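Local coordinates for protein FAM179B (Mus musculus, PDB 5DN7) that binds microtubules and promotes their polymerization through its HEAT-repeat TOG domains, helping to build primary cilia and set their length, at residues A[20-32]-A[59-71]. Sequence-based numbering, arbitrary orientation.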
ATOM      1  N   PHE A  20      -2.571  11.310  24.994  1.00 57.69           N
ATOM      2  CA  PHE A  20      -1.439  11.174  24.073  1.00 55.89           C
ATOM      3  C   PHE A  20      -0.750  12.509  23.790  1.00 57.29           C
ATOM      4  O   PHE A  20      -0.050  12.638  22.779  1.00 60.38           O
ATOM      5  CB  PHE A  20      -1.894  10.554  22.745  1.00 45.65           C
ATOM      6  CG  PHE A  20      -2.726   9.317  22.908  1.00 50.85           C
ATOM      7  CD1 PHE A  20      -2.291   8.273  23.705  1.00 49.54           C
ATOM      8  CD2 PHE A  20      -3.955   9.204  22.268  1.00 56.01           C
ATOM      9  CE1 PHE A  20      -3.054   7.133  23.860  1.00 49.95           C
ATOM     10  CE2 PHE A  20      -4.733   8.063  22.422  1.00 56.13           C
ATOM     11  CZ  PHE A  20      -4.282   7.027  23.218  1.00 50.32           C
ATOM     12  N   GLU A  21      -0.958  13.491  24.671  1.00 55.88           N
ATOM     13  CA  GLU A  21      -0.461  14.866  24.488  1.00 59.24           C
ATOM     14  C   GLU A  21      -1.123  15.590  23.310  1.00 48.47           C
ATOM     15  O   GLU A  21      -0.661  16.651  22.894  1.00 50.63           O
ATOM     16  CB  GLU A  21       1.061  14.878  24.284  1.00 63.57           C
ATOM     17  CG  GLU A  21       1.854  14.059  25.278  1.00 70.24           C
ATOM     18  CD  GLU A  21       2.849  14.898  26.058  1.00 74.92           C
ATOM     19  OE1 GLU A  21       2.754  16.144  26.007  1.00 79.87           O
ATOM     20  OE2 GLU A  21       3.732  14.308  26.713  1.00 71.73           O
ATOM     21  N   ILE A  22      -2.200  15.023  22.777  1.00 36.45           N
ATOM     22  CA  ILE A  22      -2.830  15.571  21.579  1.00 42.94           C
ATOM     23  C   ILE A  22      -4.333  15.783  21.753  1.00 46.82           C
ATOM     24  O   ILE A  22      -4.853  16.859  21.465  1.00 50.86           O
ATOM     25  CB  ILE A  22      -2.599  14.649  20.353  1.00 39.48           C
ATOM     26  CG1 ILE A  22      -1.141  14.185  20.293  1.00 38.11           C
ATOM     27  CG2 ILE A  22      -2.977  15.369  19.070  1.00 40.93           C
ATOM     28  CD1 ILE A  22      -0.919  12.951  19.443  1.00 43.99           C
ATOM     29  N   ILE A  23      -5.024  14.754  22.233  1.00 46.96           N
ATOM     30  CA  ILE A  23      -6.481  14.750  22.254  1.00 39.97           C
ATOM     31  C   ILE A  23      -7.068  15.125  23.607  1.00 39.71           C
ATOM     32  O   ILE A  23      -6.817  14.451  24.599  1.00 41.45           O
ATOM     33  CB  ILE A  23      -7.033  13.368  21.878  1.00 40.77           C
ATOM     34  CG1 ILE A  23      -6.220  12.750  20.739  1.00 34.07           C
ATOM     35  CG2 ILE A  23      -8.507  13.459  21.522  1.00 40.84           C
ATOM     36  CD1 ILE A  23      -6.568  11.302  20.490  1.00 31.69           C
ATOM     37  N   PRO A  24      -7.869  16.198  23.643  1.00 41.38           N
ATOM     38  CA  PRO A  24      -8.705  16.557  24.794  1.00 45.92           C
ATOM     39  C   PRO A  24      -9.603  15.389  25.216  1.00 51.02           C
ATOM     40  O   PRO A  24     -10.244  14.809  24.334  1.00 50.94           O
ATOM     41  CB  PRO A  24      -9.537  17.725  24.262  1.00 47.62           C
ATOM     42  CG  PRO A  24      -8.682  18.327  23.192  1.00 43.59           C
ATOM     43  CD  PRO A  24      -7.978  17.181  22.551  1.00 37.95           C
ATOM     44  N   GLN A  25      -9.645  15.054  26.509  1.00 56.03           N
ATOM     45  CA  GLN A  25     -10.394  13.885  27.013  1.00 63.69           C
ATOM     46  C   GLN A  25     -11.836  13.835  26.508  1.00 60.11           C
ATOM     47  O   GLN A  25     -12.403  12.758  26.315  1.00 60.07           O
ATOM     48  CB  GLN A  25     -10.393  13.868  28.550  1.00 70.38           C
ATOM     49  CG  GLN A  25      -9.029  13.674  29.201  1.00 78.35           C
ATOM     50  CD  GLN A  25      -8.431  12.294  28.949  1.00 83.96           C
ATOM     51  OE1 GLN A  25      -7.581  12.121  28.077  1.00 84.77           O
ATOM     52  NE2 GLN A  25      -8.868  11.307  29.725  1.00 88.37           N
ATOM     53  N   GLU A  26     -12.476  14.971  26.278  1.00 56.57           N
ATOM     54  CA  GLU A  26     -13.826  14.956  25.714  1.00 60.03           C
ATOM     55  C   GLU A  26     -13.863  14.483  24.287  1.00 63.09           C
ATOM     56  O   GLU A  26     -14.695  13.700  23.940  1.00 66.84           O
ATOM     57  CB  GLU A  26     -14.553  16.297  25.832  1.00 67.26           C
ATOM     58  CG  GLU A  26     -13.869  17.478  25.185  1.00 72.81           C
ATOM     59  CD  GLU A  26     -14.360  17.796  23.785  1.00 79.38           C
ATOM     60  OE1 GLU A  26     -13.718  18.622  23.127  1.00 79.31           O
ATOM     61  OE2 GLU A  26     -15.356  17.223  23.334  1.00 81.97           O
ATOM     62  N   LEU A  27     -12.956  14.964  23.454  1.00 57.87           N
ATOM     63  CA  LEU A  27     -12.847  14.422  22.110  1.00 47.86           C
ATOM     64  C   LEU A  27     -12.482  12.940  22.112  1.00 46.29           C
ATOM     65  O   LEU A  27     -12.993  12.173  21.305  1.00 45.99           O
ATOM     66  CB  LEU A  27     -11.819  15.221  21.316  1.00 42.80           C
ATOM     67  CG  LEU A  27     -11.640  14.839  19.854  1.00 40.70           C
ATOM     68  CD1 LEU A  27     -12.988  14.722  19.174  1.00 38.95           C
ATOM     69  CD2 LEU A  27     -10.770  15.877  19.167  1.00 34.28           C
ATOM     70  N   HIS A  28     -11.594  12.545  23.018  1.00 46.72           N
ATOM     71  CA  HIS A  28     -11.192  11.154  23.123  1.00 44.02           C
ATOM     72  C   HIS A  28     -12.383  10.293  23.423  1.00 44.12           C
ATOM     73  O   HIS A  28     -12.598   9.243  22.779  1.00 43.87           O
ATOM     74  CB  HIS A  28     -10.133  10.983  24.204  1.00 42.28           C
ATOM     75  CG  HIS A  28      -9.468   9.628  24.195  1.00 47.34           C
ATOM     76  ND1 HIS A  28      -8.961   9.063  25.306  1.00 53.87           N
ATOM     77  CD2 HIS A  28      -9.239   8.726  23.156  1.00 48.56           C
ATOM     78  CE1 HIS A  28      -8.434   7.863  24.997  1.00 54.76           C
ATOM     79  NE2 HIS A  28      -8.605   7.659  23.682  1.00 54.48           N
ATOM     80  N   ALA A  29     -13.173  10.722  24.401  1.00 51.89           N
ATOM     81  CA  ALA A  29     -14.391  10.024  24.787  1.00 53.64           C
ATOM     82  C   ALA A  29     -15.344   9.927  23.600  1.00 51.95           C
ATOM     83  O   ALA A  29     -15.903   8.863  23.345  1.00 56.46           O
ATOM     84  CB  ALA A  29     -15.066  10.719  25.960  1.00 54.71           C
ATOM     85  N   ARG A  30     -15.530  11.021  22.867  1.00 46.72           N
ATOM     86  CA  ARG A  30     -16.368  10.939  21.660  1.00 45.77           C
ATOM     87  C   ARG A  30     -15.811  10.022  20.560  1.00 54.75           C
ATOM     88  O   ARG A  30     -16.566   9.509  19.732  1.00 57.65           O
ATOM     89  CB  ARG A  30     -16.609  12.329  21.078  1.00 38.94           C
ATOM     90  CG  ARG A  30     -17.715  13.096  21.771  1.00 48.28           C
ATOM     91  CD  ARG A  30     -17.516  14.580  21.611  1.00 52.59           C
ATOM     92  NE  ARG A  30     -17.382  14.968  20.213  1.00 55.60           N
ATOM     93  CZ  ARG A  30     -16.766  16.074  19.818  1.00 61.42           C
ATOM     94  NH1 ARG A  30     -16.219  16.878  20.723  1.00 65.77           N
ATOM     95  NH2 ARG A  30     -16.678  16.373  18.527  1.00 60.47           N
ATOM     96  N   LEU A  31     -14.495   9.824  20.552  1.00 52.71           N
ATOM     97  CA  LEU A  31     -13.856   8.974  19.554  1.00 50.98           C
ATOM     98  C   LEU A  31     -14.000   7.511  19.935  1.00 56.05           C
ATOM     99  O   LEU A  31     -14.153   6.655  19.066  1.00 55.91           O
ATOM    100  CB  LEU A  31     -12.374   9.329  19.394  1.00 45.59           C
ATOM    101  CG  LEU A  31     -12.010  10.675  18.762  1.00 47.18           C
ATOM    102  CD1 LEU A  31     -10.583  11.078  19.130  1.00 42.51           C
ATOM    103  CD2 LEU A  31     -12.193  10.652  17.243  1.00 40.40           C
ATOM    104  N   LEU A  32     -13.954   7.218  21.232  1.00 60.24           N
ATOM    105  CA  LEU A  32     -14.046   5.824  21.674  1.00 64.64           C
ATOM    106  C   LEU A  32     -15.481   5.343  21.937  1.00 73.85           C
ATOM    107  O   LEU A  32     -15.794   4.172  21.716  1.00 81.80           O
ATOM    108  CB  LEU A  32     -13.191   5.610  22.922  1.00 65.41           C
ATOM    109  CG  LEU A  32     -11.717   5.352  22.612  1.00 65.10           C
ATOM    110  CD1 LEU A  32     -10.956   4.967  23.869  1.00 68.93           C
ATOM    111  CD2 LEU A  32     -11.575   4.270  21.543  1.00 64.37           C
ATOM    112  N   THR A  59       6.539  15.414  20.847  1.00 57.58           N
ATOM    113  CA  THR A  59       5.731  14.393  21.492  1.00 54.78           C
ATOM    114  C   THR A  59       6.578  13.181  21.817  1.00 45.42           C
ATOM    115  O   THR A  59       7.280  12.660  20.954  1.00 48.90           O
ATOM    116  CB  THR A  59       4.561  13.958  20.595  1.00 52.63           C
ATOM    117  OG1 THR A  59       3.866  15.116  20.121  1.00 57.66           O
ATOM    118  CG2 THR A  59       3.599  13.062  21.354  1.00 50.58           C
ATOM    119  N   PRO A  60       6.522  12.731  23.068  1.00 40.31           N
ATOM    120  CA  PRO A  60       7.204  11.493  23.448  1.00 45.53           C
ATOM    121  C   PRO A  60       6.730  10.279  22.643  1.00 41.35           C
ATOM    122  O   PRO A  60       5.545  10.139  22.336  1.00 33.66           O
ATOM    123  CB  PRO A  60       6.855  11.331  24.936  1.00 50.24           C
ATOM    124  CG  PRO A  60       5.768  12.320  25.216  1.00 53.61           C
ATOM    125  CD  PRO A  60       5.934  13.425  24.224  1.00 46.89           C
ATOM    126  N   HIS A  61       7.686   9.410  22.330  1.00 38.26           N
ATOM    127  CA  HIS A  61       7.458   8.186  21.579  1.00 35.25           C
ATOM    128  C   HIS A  61       6.260   7.367  22.067  1.00 35.78           C
ATOM    129  O   HIS A  61       5.430   6.926  21.261  1.00 39.37           O
ATOM    130  CB  HIS A  61       8.719   7.326  21.625  1.00 42.79           C
ATOM    131  CG  HIS A  61       8.564   5.996  20.959  1.00 46.94           C
ATOM    132  ND1 HIS A  61       8.750   5.814  19.606  1.00 50.51           N
ATOM    133  CD2 HIS A  61       8.225   4.784  21.460  1.00 44.59           C
ATOM    134  CE1 HIS A  61       8.533   4.546  19.302  1.00 47.47           C
ATOM    135  NE2 HIS A  61       8.218   3.899  20.409  1.00 44.55           N
ATOM    136  N   ALA A  62       6.175   7.169  23.380  1.00 39.91           N
ATOM    137  CA  ALA A  62       5.111   6.365  23.987  1.00 40.46           C
ATOM    138  C   ALA A  62       3.718   6.901  23.650  1.00 35.75           C
ATOM    139  O   ALA A  62       2.790   6.135  23.338  1.00 42.02           O
ATOM    140  CB  ALA A  62       5.304   6.305  25.497  1.00 35.98           C
ATOM    141  N   SER A  63       3.585   8.222  23.713  1.00 36.52           N
ATOM    142  CA  SER A  63       2.333   8.874  23.368  1.00 33.52           C
ATOM    143  C   SER A  63       1.988   8.678  21.888  1.00 31.00           C
ATOM    144  O   SER A  63       0.857   8.339  21.573  1.00 30.21           O
ATOM    145  CB  SER A  63       2.386  10.365  23.716  1.00 35.21           C
ATOM    146  OG  SER A  63       2.194  10.567  25.106  1.00 42.94           O
ATOM    147  N   LEU A  64       2.956   8.873  20.993  1.00 30.30           N
ATOM    148  CA  LEU A  64       2.734   8.626  19.564  1.00 28.47           C
ATOM    149  C   LEU A  64       2.281   7.183  19.286  1.00 35.06           C
ATOM    150  O   LEU A  64       1.408   6.940  18.422  1.00 35.59           O
ATOM    151  CB  LEU A  64       3.995   8.939  18.762  1.00 30.49           C
ATOM    152  CG  LEU A  64       4.345  10.420  18.643  1.00 38.36           C
ATOM    153  CD1 LEU A  64       5.671  10.618  17.919  1.00 37.10           C
ATOM    154  CD2 LEU A  64       3.223  11.167  17.938  1.00 30.62           C
ATOM    155  N   VAL A  65       2.871   6.238  20.022  1.00 33.80           N
ATOM    156  CA  VAL A  65       2.467   4.833  19.960  1.00 37.03           C
ATOM    157  C   VAL A  65       1.003   4.674  20.379  1.00 34.43           C
ATOM    158  O   VAL A  65       0.212   3.964  19.719  1.00 32.55           O
ATOM    159  CB  VAL A  65       3.366   3.937  20.861  1.00 40.03           C
ATOM    160  CG1 VAL A  65       2.841   2.504  20.912  1.00 36.72           C
ATOM    161  CG2 VAL A  65       4.797   3.944  20.367  1.00 30.84           C
ATOM    162  N   GLY A  66       0.637   5.337  21.474  1.00 34.99           N
ATOM    163  CA  GLY A  66      -0.756   5.324  21.895  1.00 35.92           C
ATOM    164  C   GLY A  66      -1.706   5.842  20.817  1.00 33.80           C
ATOM    165  O   GLY A  66      -2.689   5.185  20.469  1.00 34.56           O
ATOM    166  N   PHE A  67      -1.390   7.018  20.283  1.00 27.90           N
ATOM    167  CA  PHE A  67      -2.196   7.680  19.258  1.00 27.62           C
ATOM    168  C   PHE A  67      -2.406   6.790  18.039  1.00 25.37           C
ATOM    169  O   PHE A  67      -3.530   6.596  17.569  1.00 25.66           O
ATOM    170  CB  PHE A  67      -1.514   8.989  18.846  1.00 32.38           C
ATOM    171  CG  PHE A  67      -2.353   9.867  17.950  1.00 37.68           C
ATOM    172  CD1 PHE A  67      -3.587  10.335  18.369  1.00 41.51           C
ATOM    173  CD2 PHE A  67      -1.889  10.255  16.712  1.00 32.15           C
ATOM    174  CE1 PHE A  67      -4.354  11.149  17.552  1.00 36.41           C
ATOM    175  CE2 PHE A  67      -2.650  11.071  15.900  1.00 35.92           C
ATOM    176  CZ  PHE A  67      -3.884  11.515  16.323  1.00 32.83           C
ATOM    177  N   ILE A  68      -1.305   6.250  17.533  1.00 24.64           N
ATOM    178  CA  ILE A  68      -1.360   5.386  16.369  1.00 31.71           C
ATOM    179  C   ILE A  68      -2.203   4.148  16.690  1.00 29.98           C
ATOM    180  O   ILE A  68      -2.972   3.687  15.847  1.00 31.24           O
ATOM    181  CB  ILE A  68       0.060   4.989  15.897  1.00 33.39           C
ATOM    182  CG1 ILE A  68       0.725   6.179  15.200  1.00 33.58           C
ATOM    183  CG2 ILE A  68       0.007   3.810  14.944  1.00 33.21           C
ATOM    184  CD1 ILE A  68       2.226   6.084  15.096  1.00 28.47           C
ATOM    185  N   SER A  69      -2.091   3.649  17.921  1.00 29.67           N
ATOM    186  CA  SER A  69      -2.901   2.516  18.378  1.00 27.03           C
ATOM    187  C   SER A  69      -4.409   2.836  18.302  1.00 30.45           C
ATOM    188  O   SER A  69      -5.227   2.046  17.796  1.00 30.53           O
ATOM    189  CB  SER A  69      -2.478   2.145  19.805  1.00 35.44           C
ATOM    190  OG  SER A  69      -3.121   0.974  20.269  1.00 43.90           O
ATOM    191  N   LEU A  70      -4.761   4.022  18.780  1.00 28.21           N
ATOM    192  CA  LEU A  70      -6.118   4.536  18.673  1.00 29.19           C
ATOM    193  C   LEU A  70      -6.612   4.568  17.220  1.00 33.74           C
ATOM    194  O   LEU A  70      -7.708   4.067  16.909  1.00 35.01           O
ATOM    195  CB  LEU A  70      -6.196   5.939  19.268  1.00 30.36           C
ATOM    196  CG  LEU A  70      -7.574   6.573  19.166  1.00 40.33           C
ATOM    197  CD1 LEU A  70      -8.553   5.755  19.997  1.00 44.93           C
ATOM    198  CD2 LEU A  70      -7.537   8.008  19.629  1.00 43.26           C
ATOM    199  N   LEU A  71      -5.804   5.145  16.333  1.00 31.45           N
ATOM    200  CA  LEU A  71      -6.150   5.174  14.912  1.00 24.09           C
ATOM    201  C   LEU A  71      -6.361   3.761  14.365  1.00 27.39           C
ATOM    202  O   LEU A  71      -7.274   3.518  13.580  1.00 31.67           O
ATOM    203  CB  LEU A  71      -5.071   5.900  14.108  1.00 21.71           C
ATOM    204  CG  LEU A  71      -4.878   7.368  14.506  1.00 28.38           C
ATOM    205  CD1 LEU A  71      -3.893   8.067  13.597  1.00 23.76           C
ATOM    206  CD2 LEU A  71      -6.196   8.121  14.531  1.00 25.97           C
TER
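At the N-terminal end of the HEAT-repeat solenoid of the second TOG domain, Phe20 and the loop it belongs to lie against helix 61-74, joining the first predicted HEAT repeat of this domain to the next. The Phe20 ring rests on the helix backbone: Phe67 N sits 3.6 Å above the ring plane, over its centre, and Phe20 CE1 comes within 3.5 Å of Gly66 CA, an approach that the absence of a side chain at Gly66 permits. Phe67, with CG anti to its backbone N (chi1 -171°), sends its own ring into the space between the loop and the neighbouring helix 80-97, where it touches Leu93. Ile22 CD1 covers one face of this ring in a CH-pi contact, 3.9 Å from the Phe67 centroid and 19° off the normal, whereas Ile23 CD1 meets the ring edge at Phe67 CE1 (3.7 Å). The axes of segments 25-32 and 61-71, inclined at 34°, come no closer than 12.4 Å, and the gap is bridged largely by Leu70. Its two methyls divide the work: CD1 packs on Leu32 CD2, while Leu70 CD2 lies near His28 and meets Ile23 CD1 tip to tip at 3.5 Å.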